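Local coordinates for nitrogen regulatory protein P-II (Thiomonas intermedia, PDB 5D4N) that binds adenine nucleotides as a bicarbonate-responsive, carboxysome-associated PII-like signalling protein and probably acts as a regulator of enzyme activity, at residues Phe23-Leu28 against Tyr36-Asn41; Pro8-Glu13 against Glu73-Leu78; His54-Phe57 against Asp61-Ile64. All blocks are in the same frame, centred on the assembly; numbering follows the deposited sequence.

Contact 1. Residues Phe23-Leu28 against Tyr36-Asn41; sequences FATDLL and YTIVGN. With AMP (adenosine monophosphate), chain F.
Thr25 lays its methyl over one face of the Tyr36 ring, the two side chains crossing at about a right angle. The CH-pi contact runs from Thr25 CG2 to the ring centroid of Tyr36 at 4.0 Å, 30° off the ring normal. It favours the phenol end, where Thr25 CB lies 3.5 Å from Tyr36 OH. With chi1 at 55°, Tyr36 CG stands between its own backbone N and carbonyl carbon, which turns the ring onto helix 21-31. Leu28 meets the same ring obliquely, Leu28 CD1 lying 4.0 Å from Tyr36 CD2. Farther along the strand, Ile38 CD1 approaches Thr25 CG2 at 4.2 Å. Over segments 23-28 and 36-40 helix and strand run nearly antiparallel (164°), as the first helix of the ferredoxin-like PII fold packs on its sheet. A leucine in place of Tyr36 removes the aromatic face, which would probably leave the Thr25 methyl poorly covered and open a gap beside the helix. On the other side of the strand, Thr37 OG1 donates to AMP N3 at 2.9 Å and accepts from AMP O2' at 2.7 Å, gripping base and ribose with one hydroxyl. Lys105, Ala69 and, from the second subunit, Ser47 and Gly91 also bond AMP.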
ATOM      1  N   PHE A  23      -5.605  17.440  10.028  1.00 26.02           N
ATOM      2  CA  PHE A  23      -5.316  16.965  11.379  1.00 25.74           C
ATOM      3  C   PHE A  23      -4.187  15.926  11.305  1.00 27.01           C
ATOM      4  O   PHE A  23      -3.209  15.987  12.070  1.00 28.82           O
ATOM      5  CB  PHE A  23      -6.564  16.316  11.977  1.00 26.66           C
ATOM      6  CG  PHE A  23      -6.332  15.641  13.302  1.00 27.87           C
ATOM      7  CD1 PHE A  23      -5.921  14.313  13.363  1.00 30.17           C
ATOM      8  CD2 PHE A  23      -6.548  16.322  14.498  1.00 32.98           C
ATOM      9  CE1 PHE A  23      -5.645  13.706  14.587  1.00 31.73           C
ATOM     10  CE2 PHE A  23      -6.315  15.690  15.733  1.00 36.83           C
ATOM     11  CZ  PHE A  23      -5.833  14.391  15.761  1.00 33.47           C
ATOM     12  N   ALA A  24      -4.343  14.975  10.389  1.00 23.31           N
ATOM     13  CA  ALA A  24      -3.348  13.907  10.247  1.00 22.91           C
ATOM     14  C   ALA A  24      -1.996  14.419   9.768  1.00 24.50           C
ATOM     15  O   ALA A  24      -0.972  14.059  10.357  1.00 25.57           O
ATOM     16  CB  ALA A  24      -3.871  12.863   9.300  1.00 23.00           C
ATOM     17  N   THR A  25      -1.970  15.230   8.693  1.00 23.89           N
ATOM     18  CA  THR A  25      -0.680  15.776   8.167  1.00 24.33           C
ATOM     19  C   THR A  25      -0.002  16.689   9.191  1.00 28.16           C
ATOM     20  O   THR A  25       1.228  16.668   9.324  1.00 28.16           O
ATOM     21  CB  THR A  25      -0.832  16.386   6.785  1.00 30.62           C
ATOM     22  OG1 THR A  25      -1.676  17.553   6.880  1.00 31.45           O
ATOM     23  CG2 THR A  25      -1.347  15.353   5.751  1.00 27.68           C
ATOM     24  N   ASP A  26      -0.806  17.425   9.995  1.00 25.60           N
ATOM     25  CA  ASP A  26      -0.241  18.244  11.065  1.00 26.28           C
ATOM     26  C   ASP A  26       0.449  17.369  12.123  1.00 29.25           C
ATOM     27  O   ASP A  26       1.522  17.747  12.587  1.00 30.68           O
ATOM     28  CB  ASP A  26      -1.306  19.096  11.741  1.00 28.22           C
ATOM     29  CG  ASP A  26      -1.740  20.332  10.985  1.00 32.40           C
ATOM     30  OD1 ASP A  26      -1.081  20.679   9.960  1.00 31.47           O
ATOM     31  OD2 ASP A  26      -2.722  20.957  11.412  1.00 34.81           O
ATOM     32  N   LEU A  27      -0.147  16.208  12.492  1.00 27.56           N
ATOM     33  CA  LEU A  27       0.519  15.285  13.431  1.00 28.20           C
ATOM     34  C   LEU A  27       1.829  14.794  12.845  1.00 30.86           C
ATOM     35  O   LEU A  27       2.841  14.700  13.554  1.00 29.71           O
ATOM     36  CB  LEU A  27      -0.353  14.061  13.733  1.00 28.48           C
ATOM     37  CG  LEU A  27      -1.474  14.267  14.751  1.00 33.90           C
ATOM     38  CD1 LEU A  27      -2.183  12.946  15.002  1.00 33.32           C
ATOM     39  CD2 LEU A  27      -0.960  14.876  16.049  1.00 38.11           C
ATOM     40  N   LEU A  28       1.816  14.443  11.557  1.00 27.70           N
ATOM     41  CA  LEU A  28       3.049  13.959  10.919  1.00 27.56           C
ATOM     42  C   LEU A  28       4.108  15.048  10.902  1.00 31.86           C
ATOM     43  O   LEU A  28       5.232  14.784  11.295  1.00 30.41           O
ATOM     44  CB  LEU A  28       2.789  13.444   9.499  1.00 26.69           C
ATOM     45  CG  LEU A  28       1.807  12.271   9.379  1.00 29.52           C
ATOM     46  CD1 LEU A  28       1.479  12.022   7.929  1.00 28.39           C
ATOM     47  CD2 LEU A  28       2.359  11.012  10.022  1.00 28.79           C
ATOM     48  N   TYR A  36       5.315  12.378   3.009  1.00 23.90           N
ATOM     49  CA  TYR A  36       4.176  11.484   3.007  1.00 22.29           C
ATOM     50  C   TYR A  36       3.557  11.495   1.633  1.00 23.26           C
ATOM     51  O   TYR A  36       3.783  12.423   0.859  1.00 23.23           O
ATOM     52  CB  TYR A  36       3.137  11.831   4.113  1.00 23.15           C
ATOM     53  CG  TYR A  36       2.640  13.258   4.087  1.00 23.96           C
ATOM     54  CD1 TYR A  36       1.716  13.679   3.135  1.00 25.75           C
ATOM     55  CD2 TYR A  36       3.079  14.184   5.027  1.00 25.25           C
ATOM     56  CE1 TYR A  36       1.234  14.994   3.130  1.00 27.55           C
ATOM     57  CE2 TYR A  36       2.600  15.494   5.040  1.00 25.29           C
ATOM     58  CZ  TYR A  36       1.694  15.897   4.075  1.00 29.04           C
ATOM     59  OH  TYR A  36       1.214  17.183   4.080  1.00 30.46           O
ATOM     60  N   THR A  37       2.822  10.418   1.309  1.00 20.16           N
ATOM     61  CA  THR A  37       2.137  10.300   0.029  1.00 18.75           C
ATOM     62  C   THR A  37       0.667  10.033   0.294  1.00 22.90           C
ATOM     63  O   THR A  37       0.367   9.242   1.171  1.00 23.82           O
ATOM     64  CB  THR A  37       2.771   9.139  -0.762  1.00 21.85           C
ATOM     65  OG1 THR A  37       4.145   9.475  -1.029  1.00 20.32           O
ATOM     66  CG2 THR A  37       2.049   8.894  -2.095  1.00 22.00           C
ATOM     67  N   ILE A  38      -0.227  10.685  -0.436  1.00 20.53           N
ATOM     68  CA  ILE A  38      -1.666  10.538  -0.183  1.00 20.98           C
ATOM     69  C   ILE A  38      -2.343   9.925  -1.384  1.00 22.97           C
ATOM     70  O   ILE A  38      -2.198  10.416  -2.514  1.00 23.09           O
ATOM     71  CB  ILE A  38      -2.297  11.892   0.200  1.00 25.31           C
ATOM     72  CG1 ILE A  38      -1.546  12.544   1.403  1.00 25.94           C
ATOM     73  CG2 ILE A  38      -3.799  11.680   0.532  1.00 27.76           C
ATOM     74  CD1 ILE A  38      -2.084  13.851   1.883  1.00 30.75           C
ATOM     75  N   VAL A  39      -3.034   8.799  -1.142  1.00 21.41           N
ATOM     76  CA  VAL A  39      -3.819   8.091  -2.156  1.00 20.75           C
ATOM     77  C   VAL A  39      -5.243   8.587  -1.910  1.00 24.79           C
ATOM     78  O   VAL A  39      -5.808   8.379  -0.836  1.00 23.58           O
ATOM     79  CB  VAL A  39      -3.725   6.558  -1.987  1.00 22.89           C
ATOM     80  CG1 VAL A  39      -4.462   5.857  -3.128  1.00 25.50           C
ATOM     81  CG2 VAL A  39      -2.255   6.090  -1.917  1.00 21.11           C
ATOM     82  N   GLY A  40      -5.822   9.235  -2.906  1.00 26.17           N
ATOM     83  CA  GLY A  40      -7.135   9.823  -2.705  1.00 27.44           C
ATOM     84  C   GLY A  40      -8.269   9.016  -3.279  1.00 29.46           C
ATOM     85  O   GLY A  40      -8.047   7.987  -3.929  1.00 29.18           O
ATOM     86  N   ASN A  41      -9.519   9.528  -3.043  1.00 28.54           N
ATOM     87  CA  ASN A  41     -10.771   8.996  -3.583  1.00 29.96           C
ATOM     88  C   ASN A  41     -10.903   7.477  -3.371  1.00 32.81           C
ATOM     89  O   ASN A  41     -11.132   6.711  -4.299  1.00 32.86           O
ATOM     90  CB  ASN A  41     -10.910   9.382  -5.078  1.00 36.03           C
ATOM     91  CG  ASN A  41     -12.297   9.170  -5.651  1.00 64.92           C
ATOM     92  OD1 ASN A  41     -13.298   9.687  -5.138  1.00 66.65           O
ATOM     93  ND2 ASN A  41     -12.387   8.399  -6.731  1.00 51.79           N
TER
HETATM   94  P   AMP F 201      11.288  13.934  -2.225  1.00 29.43           P
HETATM   95  O1P AMP F 201      11.712  14.258  -0.799  1.00 30.67           O
HETATM   96  O2P AMP F 201      11.223  15.217  -3.033  1.00 32.42           O
HETATM   97  O3P AMP F 201      12.085  12.853  -2.869  1.00 27.33           O
HETATM   98  O5' AMP F 201       9.749  13.463  -2.137  1.00 28.23           O
HETATM   99  C5' AMP F 201       9.031  13.159  -3.355  1.00 27.12           C
HETATM  100  C4' AMP F 201       7.774  12.409  -2.994  1.00 22.88           C
HETATM  101  O4' AMP F 201       8.115  11.146  -2.401  1.00 22.35           O
HETATM  102  C3' AMP F 201       6.911  13.093  -1.939  1.00 22.89           C
HETATM  103  O3' AMP F 201       6.129  14.146  -2.488  1.00 25.63           O
HETATM  104  C2' AMP F 201       6.073  11.910  -1.438  1.00 20.52           C
HETATM  105  O2' AMP F 201       5.041  11.639  -2.380  1.00 21.73           O
HETATM  106  C1' AMP F 201       7.126  10.780  -1.446  1.00 22.07           C
HETATM  107  N9  AMP F 201       7.791  10.632  -0.155  1.00 21.49           N
HETATM  108  C8  AMP F 201       8.942  11.248   0.276  1.00 22.18           C
HETATM  109  N7  AMP F 201       9.257  10.978   1.519  1.00 22.01           N
HETATM  110  C5  AMP F 201       8.228  10.150   1.944  1.00 20.39           C
HETATM  111  C6  AMP F 201       7.963   9.524   3.177  1.00 21.58           C
HETATM  112  N6  AMP F 201       8.753   9.658   4.259  1.00 21.79           N
HETATM  113  N1  AMP F 201       6.863   8.735   3.255  1.00 20.90           N
HETATM  114  C2  AMP F 201       6.076   8.602   2.178  1.00 21.17           C
HETATM  115  N3  AMP F 201       6.205   9.175   0.973  1.00 20.32           N
HETATM  116  C4  AMP F 201       7.322   9.923   0.918  1.00 18.68           C

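Contact 2. Residues Pro8-Glu13 against Glu73-Leu78; sequences PLKKLE and ELVGPL
Lys10 and Val75 cross at about a right angle where strand 7-17 meets the start of helix 72-88. The lysine touches the helix with its root: Lys10 CB lies 3.7 Å from Val75 CG2, and Lys10 CG is nearly as close to the same methyl, at 3.8 Å. At CG the chain bends, chi2 being -72°, and from there CD and CE extend away from the helix. The ammonium at the tip forms a salt bridge with Asp97 on the neighbouring strand 92-100, so the residue is apolar packing at its base and an ion pair at its end. Two residues on, Leu12 points from the same side of the strand and brings its CD1 to within 3.9 Å of Leu78 CD1, one methyl against another. These contacts seat the second helix of the ferredoxin-like PII fold on the central antiparallel sheet, and Leu78 also reaches Ala31 of helix 21-31. Lys11, between Lys10 and Leu12 in the strand, points to the opposite face of the sheet, where its NZ makes a salt bridge with Glu13 OE2 at 3.1 Å. The carboxylate oxygen is approached on its anti side, 29° out of plane. In the trimer Lys11 NZ also pairs with Glu13 of the second subunit, while Glu13 OE1 takes Lys11 of the third subunit.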
ATOM      1  N   PRO A   8      16.524  -0.561   7.930  1.00 25.35           N
ATOM      2  CA  PRO A   8      15.117  -0.740   8.335  1.00 24.83           C
ATOM      3  C   PRO A   8      14.412   0.568   8.649  1.00 28.03           C
ATOM      4  O   PRO A   8      14.999   1.532   9.176  1.00 27.15           O
ATOM      5  CB  PRO A   8      15.225  -1.606   9.587  1.00 28.00           C
ATOM      6  CG  PRO A   8      16.561  -1.253  10.156  1.00 33.28           C
ATOM      7  CD  PRO A   8      17.463  -0.990   8.993  1.00 29.30           C
ATOM      8  N   LEU A   9      13.122   0.602   8.345  1.00 25.81           N
ATOM      9  CA  LEU A   9      12.297   1.763   8.678  1.00 26.45           C
ATOM     10  C   LEU A   9      10.884   1.228   8.873  1.00 26.20           C
ATOM     11  O   LEU A   9      10.640   0.051   8.612  1.00 24.30           O
ATOM     12  CB  LEU A   9      12.293   2.781   7.523  1.00 27.47           C
ATOM     13  CG  LEU A   9      12.343   4.273   7.863  1.00 32.29           C
ATOM     14  CD1 LEU A   9      13.694   4.751   8.376  1.00 33.38           C
ATOM     15  CD2 LEU A   9      11.937   5.100   6.661  1.00 30.84           C
ATOM     16  N   LYS A  10       9.959   2.080   9.307  1.00 24.02           N
ATOM     17  CA  LYS A  10       8.555   1.667   9.431  1.00 24.31           C
ATOM     18  C   LYS A  10       7.761   2.432   8.385  1.00 26.24           C
ATOM     19  O   LYS A  10       8.209   3.499   7.929  1.00 25.73           O
ATOM     20  CB  LYS A  10       8.042   2.008  10.840  1.00 26.30           C
ATOM     21  CG  LYS A  10       8.787   1.251  11.970  1.00 25.81           C
ATOM     22  CD  LYS A  10       8.435  -0.232  12.014  1.00 30.00           C
ATOM     23  CE  LYS A  10       9.261  -0.906  13.103  1.00 33.79           C
ATOM     24  NZ  LYS A  10       8.875  -2.309  13.321  1.00 33.53           N
ATOM     25  N   LYS A  11       6.624   1.884   7.943  1.00 22.45           N
ATOM     26  CA  LYS A  11       5.780   2.605   6.994  1.00 20.76           C
ATOM     27  C   LYS A  11       4.365   2.524   7.507  1.00 24.08           C
ATOM     28  O   LYS A  11       3.829   1.428   7.713  1.00 22.93           O
ATOM     29  CB  LYS A  11       5.854   2.012   5.591  1.00 21.61           C
ATOM     30  CG  LYS A  11       5.260   2.945   4.509  1.00 23.37           C
ATOM     31  CD  LYS A  11       4.878   2.185   3.247  1.00 24.29           C
ATOM     32  CE  LYS A  11       3.614   1.379   3.393  1.00 24.95           C
ATOM     33  NZ  LYS A  11       3.281   0.708   2.086  1.00 28.93           N
ATOM     34  N   LEU A  12       3.775   3.687   7.741  1.00 20.70           N
ATOM     35  CA  LEU A  12       2.374   3.720   8.168  1.00 19.15           C
ATOM     36  C   LEU A  12       1.472   3.867   6.969  1.00 20.74           C
ATOM     37  O   LEU A  12       1.784   4.598   6.030  1.00 20.55           O
ATOM     38  CB  LEU A  12       2.126   4.946   9.068  1.00 19.97           C
ATOM     39  CG  LEU A  12       3.009   5.082  10.320  1.00 26.37           C
ATOM     40  CD1 LEU A  12       2.552   6.278  11.157  1.00 27.91           C
ATOM     41  CD2 LEU A  12       2.995   3.841  11.136  1.00 29.52           C
ATOM     42  N   GLU A  13       0.313   3.209   7.028  1.00 18.04           N
ATOM     43  CA  GLU A  13      -0.784   3.457   6.089  1.00 17.72           C
ATOM     44  C   GLU A  13      -1.916   3.950   6.999  1.00 20.82           C
ATOM     45  O   GLU A  13      -2.336   3.213   7.899  1.00 20.76           O
ATOM     46  CB  GLU A  13      -1.245   2.189   5.356  1.00 18.55           C
ATOM     47  CG  GLU A  13      -0.203   1.808   4.310  1.00 21.24           C
ATOM     48  CD  GLU A  13      -0.518   0.560   3.505  1.00 27.94           C
ATOM     49  OE1 GLU A  13      -1.449  -0.189   3.874  1.00 24.57           O
ATOM     50  OE2 GLU A  13       0.205   0.315   2.514  1.00 28.16           O
ATOM     51  N   GLU A  73      11.421   5.171  15.953  1.00 31.63           N
ATOM     52  CA  GLU A  73      11.236   6.038  17.125  1.00 32.84           C
ATOM     53  C   GLU A  73      10.037   6.999  17.032  1.00 34.93           C
ATOM     54  O   GLU A  73       9.571   7.498  18.062  1.00 36.80           O
ATOM     55  CB  GLU A  73      12.534   6.770  17.509  1.00 34.66           C
ATOM     56  CG  GLU A  73      13.158   7.615  16.408  1.00 41.03           C
ATOM     57  CD  GLU A  73      14.178   6.941  15.506  1.00 63.68           C
ATOM     58  OE1 GLU A  73      14.032   5.727  15.219  1.00 39.72           O
ATOM     59  OE2 GLU A  73      15.051   7.674  14.983  1.00 63.21           O
ATOM     60  N   LEU A  74       9.535   7.259  15.812  1.00 31.38           N
ATOM     61  CA  LEU A  74       8.385   8.152  15.659  1.00 31.86           C
ATOM     62  C   LEU A  74       7.054   7.420  15.737  1.00 33.70           C
ATOM     63  O   LEU A  74       6.019   8.072  15.900  1.00 34.24           O
ATOM     64  CB  LEU A  74       8.473   8.953  14.349  1.00 32.43           C
ATOM     65  CG  LEU A  74       9.610   9.961  14.153  1.00 38.54           C
ATOM     66  CD1 LEU A  74       9.323  10.839  12.940  1.00 38.95           C
ATOM     67  CD2 LEU A  74       9.902  10.802  15.424  1.00 42.73           C
ATOM     68  N   VAL A  75       7.065   6.072  15.645  1.00 29.62           N
ATOM     69  CA  VAL A  75       5.840   5.278  15.647  1.00 28.86           C
ATOM     70  C   VAL A  75       4.984   5.489  16.914  1.00 33.42           C
ATOM     71  O   VAL A  75       3.821   5.868  16.783  1.00 33.29           O
ATOM     72  CB  VAL A  75       6.042   3.794  15.242  1.00 31.59           C
ATOM     73  CG1 VAL A  75       4.756   3.011  15.343  1.00 30.89           C
ATOM     74  CG2 VAL A  75       6.612   3.687  13.835  1.00 28.88           C
ATOM     75  N   GLY A  76       5.577   5.273  18.099  1.00 34.48           N
ATOM     76  CA  GLY A  76       4.906   5.446  19.387  1.00 35.14           C
ATOM     77  C   GLY A  76       4.273   6.816  19.545  1.00 38.65           C
ATOM     78  O   GLY A  76       3.052   6.903  19.714  1.00 39.31           O
ATOM     79  N   PRO A  77       5.059   7.916  19.385  1.00 38.26           N
ATOM     80  CA  PRO A  77       4.473   9.269  19.507  1.00 38.42           C
ATOM     81  C   PRO A  77       3.346   9.552  18.510  1.00 37.18           C
ATOM     82  O   PRO A  77       2.330  10.173  18.875  1.00 37.39           O
ATOM     83  CB  PRO A  77       5.676  10.191  19.295  1.00 41.13           C
ATOM     84  CG  PRO A  77       6.871   9.361  19.728  1.00 46.90           C
ATOM     85  CD  PRO A  77       6.530   7.986  19.217  1.00 41.56           C
ATOM     86  N   LEU A  78       3.480   9.024  17.271  1.00 31.85           N
ATOM     87  CA  LEU A  78       2.464   9.189  16.248  1.00 29.72           C
ATOM     88  C   LEU A  78       1.189   8.470  16.616  1.00 32.80           C
ATOM     89  O   LEU A  78       0.119   9.071  16.539  1.00 33.09           O
ATOM     90  CB  LEU A  78       2.953   8.722  14.859  1.00 28.69           C
ATOM     91  CG  LEU A  78       3.831   9.750  14.138  1.00 33.24           C
ATOM     92  CD1 LEU A  78       4.444   9.164  12.897  1.00 32.23           C
ATOM     93  CD2 LEU A  78       3.074  11.033  13.851  1.00 34.73           C
TER

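Contact 3. Residues His54-Phe57 against Asp61-Ile64; sequences HLMF and DALI
Met56 folds back on itself to reach Asp61 and Ala62, its chain bent at both chi2 and chi3. Two points along it make the contact. The terminal methyl comes closer, Met56 CE lying 3.7 Å from Asp61 CB, with the two side chains crossing at about a right angle. Nearer the root, Met56 CG rests against alanine, 4.0 Å from Ala62 CA and 4.1 Å from Ala62 CB. The closest approaches are carbon to carbon, and no hydrogen bond joins the segments. Ala62 supplies the buried side of this small patch, whereas the Met56 and Asp61 side faces outward from the trimer, exposed and partly exposed respectively, and in the crystal Met56 also meets a neighbouring molecule. The CB atoms of His54 and Phe57 point away from the 61-64 segment, and Leu55 CG lies over one face of the His54 ring, offset toward the rim. The contact draws together the later part of the loop that joins strand 49-52 to strand 63-70. At the entrance to strand 63-70 Leu63, which touches the bound ADP, pairs through its backbone with Leu42 of strand 36-46, and Ile64 pairs with Leu16 of strand 7-17.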
ATOM      1  N   HIS A  54     -16.434   7.887  -4.957  1.00 29.65           N
ATOM      2  CA  HIS A  54     -17.017   8.428  -6.176  1.00 31.07           C
ATOM      3  C   HIS A  54     -18.397   9.066  -5.956  1.00 32.39           C
ATOM      4  O   HIS A  54     -18.812   9.873  -6.785  1.00 33.88           O
ATOM      5  CB  HIS A  54     -17.025   7.371  -7.288  1.00 33.79           C
ATOM      6  CG  HIS A  54     -18.052   6.300  -7.085  1.00 38.93           C
ATOM      7  ND1 HIS A  54     -17.927   5.364  -6.075  1.00 40.15           N
ATOM      8  CD2 HIS A  54     -19.188   6.050  -7.779  1.00 42.45           C
ATOM      9  CE1 HIS A  54     -18.983   4.572  -6.184  1.00 40.29           C
ATOM     10  NE2 HIS A  54     -19.780   4.955  -7.185  1.00 42.18           N
ATOM     11  N   LEU A  55     -19.079   8.741  -4.817  1.00 27.48           N
ATOM     12  CA  LEU A  55     -20.404   9.290  -4.493  1.00 27.54           C
ATOM     13  C   LEU A  55     -20.387  10.657  -3.814  1.00 25.74           C
ATOM     14  O   LEU A  55     -21.472  11.244  -3.654  1.00 27.07           O
ATOM     15  CB  LEU A  55     -21.266   8.303  -3.643  1.00 28.23           C
ATOM     16  CG  LEU A  55     -21.527   6.893  -4.228  1.00 31.67           C
ATOM     17  CD1 LEU A  55     -22.481   6.101  -3.350  1.00 32.44           C
ATOM     18  CD2 LEU A  55     -22.101   6.976  -5.638  1.00 34.63           C
ATOM     19  N   MET A  56     -19.191  11.098  -3.347  1.00 26.61           N
ATOM     20  CA  MET A  56     -19.058  12.357  -2.605  1.00 25.70           C
ATOM     21  C   MET A  56     -19.173  13.576  -3.487  1.00 29.10           C
ATOM     22  O   MET A  56     -18.562  13.615  -4.555  1.00 29.77           O
ATOM     23  CB  MET A  56     -17.734  12.373  -1.837  1.00 26.23           C
ATOM     24  CG  MET A  56     -17.516  11.110  -1.002  1.00 27.55           C
ATOM     25  SD  MET A  56     -18.850  10.748   0.179  1.00 31.16           S
ATOM     26  CE  MET A  56     -18.548  12.001   1.386  1.00 29.05           C
ATOM     27  N   PHE A  57     -19.932  14.581  -3.037  1.00 25.18           N
ATOM     28  CA  PHE A  57     -20.100  15.845  -3.791  1.00 26.48           C
ATOM     29  C   PHE A  57     -18.819  16.680  -3.761  1.00 32.71           C
ATOM     30  O   PHE A  57     -18.510  17.362  -4.735  1.00 36.24           O
ATOM     31  CB  PHE A  57     -21.338  16.611  -3.359  1.00 28.68           C
ATOM     32  CG  PHE A  57     -22.594  15.947  -3.888  1.00 30.43           C
ATOM     33  CD1 PHE A  57     -23.139  14.839  -3.242  1.00 31.91           C
ATOM     34  CD2 PHE A  57     -23.142  16.334  -5.103  1.00 32.28           C
ATOM     35  CE1 PHE A  57     -24.261  14.196  -3.747  1.00 31.16           C
ATOM     36  CE2 PHE A  57     -24.272  15.686  -5.617  1.00 36.07           C
ATOM     37  CZ  PHE A  57     -24.821  14.615  -4.934  1.00 31.97           C
ATOM     38  N   ASP A  61     -13.867  15.196   0.665  1.00 26.89           N
ATOM     39  CA  ASP A  61     -14.506  14.415   1.732  1.00 25.77           C
ATOM     40  C   ASP A  61     -14.275  12.917   1.612  1.00 26.81           C
ATOM     41  O   ASP A  61     -14.541  12.199   2.567  1.00 25.80           O
ATOM     42  CB  ASP A  61     -15.998  14.678   1.793  1.00 26.93           C
ATOM     43  CG  ASP A  61     -16.419  16.054   2.259  1.00 33.92           C
ATOM     44  OD1 ASP A  61     -15.551  16.800   2.789  1.00 35.03           O
ATOM     45  OD2 ASP A  61     -17.592  16.407   2.053  1.00 34.06           O
ATOM     46  N   ALA A  62     -13.881  12.420   0.434  1.00 25.78           N
ATOM     47  CA  ALA A  62     -13.699  10.984   0.257  1.00 26.10           C
ATOM     48  C   ALA A  62     -12.579  10.429   1.156  1.00 26.97           C
ATOM     49  O   ALA A  62     -11.694  11.197   1.590  1.00 24.26           O
ATOM     50  CB  ALA A  62     -13.402  10.667  -1.212  1.00 27.96           C
ATOM     51  N   LEU A  63     -12.638   9.118   1.453  1.00 23.98           N
ATOM     52  CA  LEU A  63     -11.576   8.463   2.225  1.00 22.71           C
ATOM     53  C   LEU A  63     -10.256   8.652   1.523  1.00 24.26           C
ATOM     54  O   LEU A  63     -10.195   8.679   0.290  1.00 23.14           O
ATOM     55  CB  LEU A  63     -11.771   6.938   2.375  1.00 23.81           C
ATOM     56  CG  LEU A  63     -12.808   6.413   3.339  1.00 28.83           C
ATOM     57  CD1 LEU A  63     -12.868   4.895   3.218  1.00 28.01           C
ATOM     58  CD2 LEU A  63     -12.494   6.779   4.785  1.00 28.14           C
ATOM     59  N   ILE A  64      -9.195   8.779   2.310  1.00 20.52           N
ATOM     60  CA  ILE A  64      -7.843   8.872   1.769  1.00 20.91           C
ATOM     61  C   ILE A  64      -6.948   7.911   2.538  1.00 22.14           C
ATOM     62  O   ILE A  64      -7.293   7.475   3.646  1.00 21.58           O
ATOM     63  CB  ILE A  64      -7.260  10.326   1.855  1.00 23.26           C
ATOM     64  CG1 ILE A  64      -7.149  10.797   3.347  1.00 23.02           C
ATOM     65  CG2 ILE A  64      -8.053  11.300   1.008  1.00 25.21           C
ATOM     66  CD1 ILE A  64      -6.407  12.107   3.542  1.00 24.52           C
TER

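In the fold
All three contacts reach the same antiparallel sheet. Contacts 1 and 2 seat the two helices, 21-31 and 72-88, and touch each other where Leu28 CD2 packs 3.9 Å from Leu78 CD2; their centres are about 14 Å apart. Contact 3 lies at the start of the middle strand, 63-70; its centre is about 15 Å from that of contact 1 and about 27 Å from that of contact 2, which lies on the opposite side of the chain's centre. Along the chain contacts 1 and 3 follow one another, both enclosed in the span closed by contact 2. Strands 36-46 and 63-70, neighbours in the sheet, tie contact 1 to contact 3, so the AMP-binding Thr37 and the ADP-touching Leu63 belong to one framework that serves nucleotide sites of the trimer.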